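Sugar-phosphate aldolase (Thermotoga maritima, PDB 1PVT) belongs to the class II aldolase and adducin N-terminal domain family, proteins of the AraD-like fold built round a central, mostly antiparallel beta-sheet. Local coordinates at residues Asn47-Leu61 / Ile79-Leu93. Residues are numbered along the deposited sequence; the frame is centred on the assembly and turned at random.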
loop_
_atom_site.group_PDB
_atom_site.type_symbol
_atom_site.label_atom_id
_atom_site.label_comp_id
_atom_site.label_asym_id
_atom_site.label_seq_id
_atom_site.Cartn_x
_atom_site.Cartn_y
_atom_site.Cartn_z
ATOM N N ASN A 47 22.150 4.172 4.295
ATOM C CA ASN A 47 21.497 4.058 5.578
ATOM C C ASN A 47 21.379 2.620 6.047
ATOM O O ASN A 47 21.519 1.674 5.258
ATOM C CB ASN A 47 20.123 4.720 5.489
ATOM C CG ASN A 47 20.190 6.114 4.876
ATOM O OD1 ASN A 47 20.252 7.116 5.588
ATOM N ND2 ASN A 47 20.199 6.175 3.546
ATOM N N GLU A 48 21.114 2.478 7.341
ATOM C CA GLU A 48 20.985 1.177 7.980
ATOM C C GLU A 48 19.543 0.702 8.071
ATOM O O GLU A 48 18.694 1.378 8.651
ATOM C CB GLU A 48 21.569 1.241 9.389
ATOM C CG GLU A 48 22.980 1.805 9.450
ATOM C CD GLU A 48 23.444 2.051 10.877
ATOM O OE1 GLU A 48 23.264 1.146 11.720
ATOM O OE2 GLU A 48 23.991 3.140 11.158
ATOM N N TYR A 49 19.280 -0.469 7.498
ATOM C CA TYR A 49 17.950 -1.053 7.542
ATOM C C TYR A 49 17.414 -1.027 8.969
ATOM O O TYR A 49 16.204 -0.959 9.183
ATOM C CB TYR A 49 17.997 -2.505 7.082
ATOM C CG TYR A 49 18.108 -2.701 5.596
ATOM C CD1 TYR A 49 19.106 -3.511 5.057
ATOM C CD2 TYR A 49 17.191 -2.121 4.730
ATOM C CE1 TYR A 49 19.187 -3.740 3.691
ATOM C CE2 TYR A 49 17.261 -2.345 3.362
ATOM C CZ TYR A 49 18.262 -3.155 2.851
ATOM O OH TYR A 49 18.337 -3.368 1.500
ATOM N N GLY A 50 18.319 -1.081 9.942
ATOM C CA GLY A 50 17.907 -1.099 11.334
ATOM C C GLY A 50 17.667 -2.549 11.707
ATOM O O GLY A 50 17.372 -2.886 12.853
ATOM N N PHE A 51 17.798 -3.405 10.699
ATOM C CA PHE A 51 17.619 -4.845 10.835
ATOM C C PHE A 51 18.388 -5.525 9.702
ATOM O O PHE A 51 18.851 -4.849 8.779
ATOM C CB PHE A 51 16.130 -5.200 10.758
ATOM C CG PHE A 51 15.459 -4.800 9.460
ATOM C CD1 PHE A 51 15.458 -5.662 8.361
ATOM C CD2 PHE A 51 14.805 -3.573 9.348
ATOM C CE1 PHE A 51 14.813 -5.308 7.173
ATOM C CE2 PHE A 51 14.162 -3.210 8.168
ATOM C CZ PHE A 51 14.163 -4.078 7.078
ATOM N N ASP A 52 18.532 -6.847 9.755
ATOM C CA ASP A 52 19.276 -7.526 8.700
ATOM C C ASP A 52 18.452 -8.030 7.530
ATOM O O ASP A 52 17.730 -9.030 7.633
ATOM C CB ASP A 52 20.084 -8.697 9.244
ATOM C CG ASP A 52 20.936 -9.346 8.165
ATOM O OD1 ASP A 52 20.366 -9.947 7.220
ATOM O OD2 ASP A 52 22.176 -9.231 8.257
ATOM N N TYR A 53 18.599 -7.343 6.404
ATOM C CA TYR A 53 17.888 -7.702 5.197
ATOM C C TYR A 53 18.611 -8.833 4.479
ATOM O O TYR A 53 19.801 -8.735 4.183
ATOM C CB TYR A 53 17.781 -6.494 4.279
ATOM C CG TYR A 53 17.105 -6.819 2.988
ATOM C CD1 TYR A 53 15.783 -7.248 2.970
ATOM C CD2 TYR A 53 17.793 -6.736 1.782
ATOM C CE1 TYR A 53 15.154 -7.590 1.780
ATOM C CE2 TYR A 53 17.181 -7.075 0.579
ATOM C CZ TYR A 53 15.856 -7.500 0.582
ATOM O OH TYR A 53 15.227 -7.830 -0.607
ATOM N N ASP A 54 17.874 -9.903 4.202
ATOM C CA ASP A 54 18.425 -11.070 3.528
ATOM C C ASP A 54 17.619 -11.450 2.286
ATOM O O ASP A 54 17.648 -12.597 1.840
ATOM C CB ASP A 54 18.475 -12.252 4.502
ATOM C CG ASP A 54 18.870 -13.561 3.823
ATOM O OD1 ASP A 54 19.939 -13.599 3.171
ATOM O OD2 ASP A 54 18.107 -14.551 3.938
ATOM N N GLY A 55 16.892 -10.491 1.727
ATOM C CA GLY A 55 16.112 -10.775 0.535
ATOM C C GLY A 55 16.898 -10.365 -0.696
ATOM O O GLY A 55 17.974 -9.779 -0.562
ATOM N N PRO A 56 16.398 -10.656 -1.912
ATOM C CA PRO A 56 17.107 -10.288 -3.147
ATOM C C PRO A 56 17.415 -8.792 -3.252
ATOM O O PRO A 56 17.036 -7.997 -2.393
ATOM C CB PRO A 56 16.151 -10.750 -4.247
ATOM C CG PRO A 56 15.473 -11.939 -3.622
ATOM C CD PRO A 56 15.190 -11.449 -2.215
ATOM N N GLU A 57 18.116 -8.420 -4.312
ATOM C CA GLU A 57 18.463 -7.027 -4.541
ATOM C C GLU A 57 17.336 -6.392 -5.344
ATOM O O GLU A 57 16.719 -7.065 -6.175
ATOM C CB GLU A 57 19.759 -6.942 -5.338
ATOM C CG GLU A 57 20.010 -5.582 -5.948
ATOM C CD GLU A 57 20.917 -5.658 -7.160
ATOM O OE1 GLU A 57 20.624 -6.466 -8.070
ATOM O OE2 GLU A 57 21.917 -4.910 -7.206
HETATM N N MSE A 58 17.063 -5.110 -5.096
HETATM C CA MSE A 58 16.008 -4.393 -5.821
HETATM C C MSE A 58 16.102 -2.884 -5.677
HETATM O O MSE A 58 16.859 -2.364 -4.866
HETATM C CB MSE A 58 14.618 -4.829 -5.341
HETATM C CG MSE A 58 14.325 -4.452 -3.890
HETATM SE SE MSE A 58 12.446 -4.505 -3.358
HETATM C CE MSE A 58 12.307 -6.332 -2.730
ATOM N N TYR A 59 15.316 -2.192 -6.492
ATOM C CA TYR A 59 15.236 -0.739 -6.463
ATOM C C TYR A 59 13.771 -0.419 -6.248
ATOM O O TYR A 59 12.919 -0.855 -7.018
ATOM C CB TYR A 59 15.652 -0.129 -7.794
ATOM C CG TYR A 59 17.107 -0.252 -8.131
ATOM C CD1 TYR A 59 18.034 0.687 -7.686
ATOM C CD2 TYR A 59 17.553 -1.278 -8.954
ATOM C CE1 TYR A 59 19.370 0.609 -8.069
ATOM C CE2 TYR A 59 18.878 -1.369 -9.336
ATOM C CZ TYR A 59 19.784 -0.427 -8.902
ATOM O OH TYR A 59 21.086 -0.528 -9.339
ATOM N N LEU A 60 13.460 0.328 -5.201
ATOM C CA LEU A 60 12.072 0.668 -4.984
ATOM C C LEU A 60 11.872 2.127 -4.585
ATOM O O LEU A 60 12.683 2.730 -3.860
ATOM C CB LEU A 60 11.426 -0.263 -3.944
ATOM C CG LEU A 60 11.394 0.194 -2.482
ATOM C CD1 LEU A 60 10.250 -0.486 -1.735
ATOM C CD2 LEU A 60 12.731 -0.095 -1.830
ATOM N N LEU A 61 10.778 2.679 -5.104
ATOM C CA LEU A 61 10.362 4.044 -4.854
ATOM C C LEU A 61 9.339 3.966 -3.739
ATOM O O LEU A 61 8.385 3.194 -3.817
ATOM C CB LEU A 61 9.714 4.631 -6.113
ATOM C CG LEU A 61 10.631 5.127 -7.239
ATOM C CD1 LEU A 61 9.869 5.194 -8.557
ATOM C CD2 LEU A 61 11.208 6.489 -6.845
ATOM N N ILE A 79 9.493 11.732 -2.447
ATOM C CA ILE A 79 9.487 10.335 -2.886
ATOM C C ILE A 79 10.915 9.812 -2.911
ATOM O O ILE A 79 11.796 10.449 -3.480
ATOM C CB ILE A 79 8.879 10.183 -4.299
ATOM C CG1 ILE A 79 7.396 10.582 -4.274
ATOM C CG2 ILE A 79 9.070 8.743 -4.797
ATOM C CD1 ILE A 79 6.693 10.468 -5.611
ATOM N N CYS A 80 11.140 8.651 -2.298
ATOM C CA CYS A 80 12.478 8.067 -2.243
ATOM C C CYS A 80 12.725 6.932 -3.225
ATOM O O CYS A 80 11.907 6.023 -3.377
ATOM C CB CYS A 80 12.791 7.564 -0.825
ATOM S SG CYS A 80 12.984 8.843 0.443
ATOM N N LEU A 81 13.860 7.021 -3.910
ATOM C CA LEU A 81 14.284 5.982 -4.832
ATOM C C LEU A 81 15.355 5.283 -4.027
ATOM O O LEU A 81 16.292 5.916 -3.548
ATOM C CB LEU A 81 14.912 6.547 -6.098
ATOM C CG LEU A 81 15.657 5.439 -6.851
ATOM C CD1 LEU A 81 14.697 4.332 -7.257
ATOM C CD2 LEU A 81 16.322 6.022 -8.070
ATOM N N LEU A 82 15.222 3.980 -3.870
ATOM C CA LEU A 82 16.190 3.268 -3.071
ATOM C C LEU A 82 16.715 2.025 -3.733
ATOM O O LEU A 82 16.040 1.401 -4.554
ATOM C CB LEU A 82 15.555 2.870 -1.750
ATOM C CG LEU A 82 14.855 3.987 -0.993
ATOM C CD1 LEU A 82 14.113 3.366 0.173
ATOM C CD2 LEU A 82 15.867 5.040 -0.529
ATOM N N HIS A 83 17.936 1.667 -3.368
ATOM C CA HIS A 83 18.534 0.453 -3.877
ATOM C C HIS A 83 18.622 -0.441 -2.644
ATOM O O HIS A 83 19.292 -0.105 -1.654
ATOM C CB HIS A 83 19.918 0.720 -4.470
ATOM C CG HIS A 83 20.525 -0.477 -5.137
ATOM N ND1 HIS A 83 19.815 -1.291 -5.994
ATOM C CD2 HIS A 83 21.773 -0.998 -5.071
ATOM C CE1 HIS A 83 20.597 -2.264 -6.426
ATOM N NE2 HIS A 83 21.791 -2.109 -5.881
ATOM N N VAL A 84 17.903 -1.560 -2.699
ATOM C CA VAL A 84 17.863 -2.504 -1.596
ATOM C C VAL A 84 18.894 -3.613 -1.770
ATOM O O VAL A 84 18.765 -4.502 -2.626
ATOM C CB VAL A 84 16.447 -3.099 -1.443
ATOM C CG1 VAL A 84 16.417 -4.117 -0.325
ATOM C CG2 VAL A 84 15.458 -1.985 -1.139
ATOM N N LEU A 85 19.932 -3.524 -0.944
ATOM C CA LEU A 85 21.022 -4.480 -0.953
ATOM C C LEU A 85 21.010 -5.278 0.316
ATOM O O LEU A 85 20.919 -4.720 1.416
ATOM C CB LEU A 85 22.365 -3.768 -1.068
ATOM C CG LEU A 85 22.601 -3.173 -2.451
ATOM C CD1 LEU A 85 23.860 -2.341 -2.416
ATOM C CD2 LEU A 85 22.678 -4.292 -3.495
ATOM N N PRO A 86 21.103 -6.604 0.181
ATOM C CA PRO A 86 21.107 -7.475 1.352
ATOM C C PRO A 86 22.051 -6.882 2.383
ATOM O O PRO A 86 22.779 -5.919 2.114
ATOM C CB PRO A 86 21.621 -8.795 0.792
ATOM C CG PRO A 86 21.077 -8.794 -0.611
ATOM C CD PRO A 86 21.325 -7.372 -1.059
ATOM N N GLY A 87 22.047 -7.459 3.568
ATOM C CA GLY A 87 22.926 -6.943 4.585
ATOM C C GLY A 87 22.130 -6.006 5.440
ATOM O O GLY A 87 20.923 -6.179 5.597
ATOM N N LYS A 88 22.799 -4.998 5.978
ATOM C CA LYS A 88 22.141 -4.047 6.855
ATOM C C LYS A 88 22.097 -2.662 6.233
ATOM O O LYS A 88 21.664 -1.692 6.866
ATOM C CB LYS A 88 22.883 -4.008 8.194
ATOM C CG LYS A 88 22.941 -5.369 8.897
ATOM C CD LYS A 88 23.998 -5.403 9.994
ATOM C CE LYS A 88 23.772 -4.296 11.024
ATOM N NZ LYS A 88 24.852 -4.269 12.060
ATOM N N HIS A 89 22.525 -2.569 4.979
ATOM C CA HIS A 89 22.537 -1.278 4.327
ATOM C C HIS A 89 21.784 -1.170 3.024
ATOM O O HIS A 89 21.729 -2.101 2.209
ATOM C CB HIS A 89 23.978 -0.811 4.140
ATOM C CG HIS A 89 24.670 -0.511 5.432
ATOM N ND1 HIS A 89 24.235 0.473 6.296
ATOM C CD2 HIS A 89 25.738 -1.091 6.029
ATOM C CE1 HIS A 89 25.006 0.487 7.369
ATOM N NE2 HIS A 89 25.926 -0.452 7.234
ATOM N N TYR A 90 21.181 0.002 2.871
ATOM C CA TYR A 90 20.423 0.357 1.689
ATOM C C TYR A 90 20.882 1.773 1.401
ATOM O O TYR A 90 21.260 2.506 2.327
ATOM C CB TYR A 90 18.921 0.329 1.976
ATOM C CG TYR A 90 18.403 1.494 2.799
ATOM C CD1 TYR A 90 18.070 2.712 2.195
ATOM C CD2 TYR A 90 18.192 1.361 4.171
ATOM C CE1 TYR A 90 17.529 3.767 2.934
ATOM C CE2 TYR A 90 17.649 2.410 4.922
ATOM C CZ TYR A 90 17.317 3.608 4.297
ATOM O OH TYR A 90 16.751 4.629 5.037
ATOM N N GLU A 91 20.853 2.159 0.132
ATOM C CA GLU A 91 21.294 3.494 -0.247
ATOM C C GLU A 91 20.198 4.354 -0.883
ATOM O O GLU A 91 19.327 3.850 -1.592
ATOM C CB GLU A 91 22.506 3.371 -1.175
ATOM C CG GLU A 91 22.356 2.293 -2.253
ATOM C CD GLU A 91 23.657 2.012 -3.009
ATOM O OE1 GLU A 91 23.602 1.341 -4.071
ATOM O OE2 GLU A 91 24.732 2.457 -2.536
ATOM N N ILE A 92 20.245 5.652 -0.606
ATOM C CA ILE A 92 19.269 6.581 -1.140
ATOM C C ILE A 92 19.775 7.273 -2.399
ATOM O O ILE A 92 20.795 7.961 -2.371
ATOM C CB ILE A 92 18.925 7.650 -0.117
ATOM C CG1 ILE A 92 18.295 6.989 1.107
ATOM C CG2 ILE A 92 18.002 8.682 -0.740
ATOM C CD1 ILE A 92 17.965 7.963 2.235
ATOM N N LEU A 93 19.052 7.078 -3.500
ATOM C CA LEU A 93 19.382 7.684 -4.795
ATOM C C LEU A 93 18.643 9.017 -4.938
ATOM O O LEU A 93 19.238 10.025 -5.330
ATOM C CB LEU A 93 18.982 6.750 -5.946
ATOM C CG LEU A 93 19.923 5.608 -6.358
ATOM C CD1 LEU A 93 20.261 4.738 -5.157
ATOM C CD2 LEU A 93 19.268 4.778 -7.462
#
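At one end of the central sheet of this AraD-like fold, the beta-hairpin of strands 79-84 and 89-92 is clasped on both flanks by segment 47-61: Asn47 to Tyr49 runs antiparallel to 89-92, Met58 to Leu61 antiparallel to 79-84, and the intervening chain wraps round the hairpin turn. Asn47 and Tyr90 form a hydrogen-bonded pair, Asn47 N reaching Tyr90 O at 2.7 Å. The carbonyl of Asn47 is gripped twice, by Tyr90 N and by His89 ND1, the imidazole nitrogen lying well above the carbonyl plane at 3.1 Å from Asn47 O. Over the Tyr90 ring sits the CB of Asn47, while the amide oxygen of Asn47 turns to Lys98. At the bend, Tyr53 and Gly87 exchange a pair of backbone bonds, and the Tyr49 ring packs against the hairpin turn, with Leu85 O and Gly87 O at its edge; its CE2 meets Tyr90 CB at 3.4 Å. Tyr53 OH bonds Pro56 O, tying the loop back on itself.

On the other flank, Met58 with Val84 and Leu60 with Leu82 make the hydrogen-bonded pairs. Val84 is packed among Tyr49, Tyr53, Met58 and Leu60: its CG2 meets Leu60 CD2 at 3.4 Å and its CB meets Met58 CG at 3.5 Å. On the opposite face, His83, with CG anti to its backbone N (chi1 -174°), swings its imidazole over the Tyr59 ring in an offset stack, centroids 3.9 Å apart and planes 27° off parallel. The Tyr59 hydroxyl itself is hydrogen-bonded to Tyr41 OH.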